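Local coordinates for ARF GTPase-activating protein GIT1 (Rattus norvegicus, PDB 6IUH) that probably promotes GTP hydrolysis on ARF GTPases and, through its C-terminal four-helix domain, binds a partner protein, at residues L30-A33 / A34-K38. Numbering follows the deposited sequence. Where two conformers were deposited one is given.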
loop_
_atom_site.group_PDB
_atom_site.type_symbol
_atom_site.label_atom_id
_atom_site.label_comp_id
_atom_site.label_asym_id
_atom_site.label_seq_id
_atom_site.Cartn_x
_atom_site.Cartn_y
_atom_site.Cartn_z
ATOM N N LEU A 30 3.839 -5.843 -6.952
ATOM C CA LEU A 30 4.706 -4.691 -7.185
ATOM C C LEU A 30 6.111 -4.947 -6.654
ATOM O O LEU A 30 7.100 -4.636 -7.316
ATOM C CB LEU A 30 4.125 -3.437 -6.532
ATOM C CG LEU A 30 5.018 -2.196 -6.562
ATOM C CD1 LEU A 30 5.288 -1.764 -7.996
ATOM C CD2 LEU A 30 4.388 -1.062 -5.768
ATOM N N LEU A 31 6.191 -5.517 -5.455
ATOM C CA LEU A 31 7.479 -5.841 -4.851
ATOM C C LEU A 31 8.226 -6.864 -5.696
ATOM O O LEU A 31 9.450 -6.803 -5.830
ATOM C CB LEU A 31 7.292 -6.371 -3.426
ATOM C CG LEU A 31 8.579 -6.770 -2.702
ATOM C CD1 LEU A 31 9.549 -5.600 -2.660
ATOM C CD2 LEU A 31 8.267 -7.265 -1.298
ATOM N N ARG A 32 7.481 -7.803 -6.267
ATOM C CA ARG A 32 8.061 -8.817 -7.141
ATOM C C ARG A 32 8.637 -8.171 -8.395
ATOM O O ARG A 32 9.715 -8.542 -8.861
ATOM C CB ARG A 32 7.016 -9.867 -7.524
ATOM C CG ARG A 32 7.584 -11.048 -8.301
ATOM C CD ARG A 32 6.486 -11.981 -8.791
ATOM N NE ARG A 32 5.710 -11.394 -9.880
ATOM C CZ ARG A 32 5.962 -11.595 -11.170
ATOM N NH1 ARG A 32 5.202 -11.021 -12.093
ATOM N NH2 ARG A 32 6.970 -12.372 -11.538
ATOM N N ALA A 33 7.909 -7.200 -8.937
ATOM C CA ALA A 33 8.352 -6.484 -10.128
ATOM C C ALA A 33 9.646 -5.727 -9.852
ATOM O O ALA A 33 10.566 -5.728 -10.672
ATOM C CB ALA A 33 7.271 -5.530 -10.610
ATOM N N ALA A 34 9.708 -5.082 -8.693
ATOM C CA ALA A 34 10.895 -4.341 -8.287
ATOM C C ALA A 34 12.092 -5.274 -8.151
ATOM O O ALA A 34 13.204 -4.945 -8.567
ATOM C CB ALA A 34 10.640 -3.605 -6.975
ATOM N N GLN A 35 11.856 -6.445 -7.573
ATOM C CA GLN A 35 12.932 -7.394 -7.319
ATOM C C GLN A 35 13.373 -8.120 -8.588
ATOM O O GLN A 35 14.526 -8.533 -8.701
ATOM C CB GLN A 35 12.503 -8.405 -6.253
ATOM C CG GLN A 35 12.445 -7.816 -4.850
ATOM C CD GLN A 35 11.930 -8.798 -3.820
ATOM O OE1 GLN A 35 10.975 -9.533 -4.068
ATOM N NE2 GLN A 35 12.565 -8.817 -2.654
ATOM N N GLU A 36 12.456 -8.272 -9.538
ATOM C CA GLU A 36 12.754 -8.975 -10.781
ATOM C C GLU A 36 13.068 -7.998 -11.908
ATOM O O GLU A 36 13.254 -8.402 -13.059
ATOM C CB GLU A 36 11.586 -9.880 -11.175
ATOM C CG GLU A 36 11.378 -11.059 -10.234
ATOM C CD GLU A 36 10.192 -11.920 -10.627
ATOM O OE1 GLU A 36 9.480 -11.551 -11.584
ATOM O OE2 GLU A 36 9.973 -12.964 -9.977
ATOM N N PHE A 37 13.122 -6.716 -11.556
ATOM C CA PHE A 37 13.467 -5.633 -12.475
ATOM C C PHE A 37 12.468 -5.492 -13.620
ATOM O O PHE A 37 12.839 -5.114 -14.733
ATOM C CB PHE A 37 14.877 -5.832 -13.036
ATOM C CG PHE A 37 15.921 -6.053 -11.982
ATOM C CD1 PHE A 37 15.870 -5.368 -10.780
ATOM C CD2 PHE A 37 16.950 -6.955 -12.189
ATOM C CE1 PHE A 37 16.830 -5.572 -9.808
ATOM C CE2 PHE A 37 17.914 -7.165 -11.220
ATOM C CZ PHE A 37 17.851 -6.472 -10.028
ATOM N N LYS A 38 11.202 -5.794 -13.344
ATOM C CA LYS A 38 10.134 -5.548 -14.306
ATOM C C LYS A 38 9.684 -4.097 -14.203
ATOM O O LYS A 38 8.541 -3.819 -13.837
ATOM C CB LYS A 38 8.945 -6.480 -14.062
ATOM C CG LYS A 38 9.294 -7.953 -13.997
ATOM C CD LYS A 38 8.032 -8.802 -13.968
ATOM C CE LYS A 38 7.170 -8.535 -15.195
ATOM N NZ LYS A 38 5.914 -9.335 -15.183
#
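Arg32 reaches Glu36 one turn further along the chain, and the salt bridge between NH2 of Arg32 and OE1 of Glu36 measures 2.6 Å. The guanidinium and carboxylate planes stand 87° apart, so a single nitrogen makes the contact instead of a paired, coplanar bridge. The arginine chain runs extended to CD and then bends (chi3 72°), which turns the guanidinium back toward the Glu36 carboxylate with NH2 leading; this describes one of two deposited conformers. Arg32 NH1 forms a further salt bridge with Glu29, and these two carboxylates probably offset the nearness of the Lys38 amine, whose NZ lies 3.6 Å from Arg32 NH1. Gln35 packs one turn on from Leu31; the two side chains cross at a slant, with OE1 of Gln35 3.9 Å from CG of Leu31.

The backbone that carries these side chains ends in a Schellman motif. Glu36 N to Arg32 O, at 2.8 Å, is the last regular helical bond. Phe37 then takes a positive phi of 63°, and the chain turns back so that Lys38 N donates to Ala33 O at 2.7 Å, around a weak bond from Phe37 N to Ala34 O (3.5 Å). The same turn brings the CB atoms of Ala33 and Lys38 to 4.0 Å.

Leu30 and Ala34 face inward: both touch Phe42 of helix 42-57, while Val108 and Thr105 of helix 101-128 meet Leu30 and Ala34 respectively. Leu31 and Gln35 pack on another protein's chain, placing this terminus of helix 13-35 between bundle interior and partner.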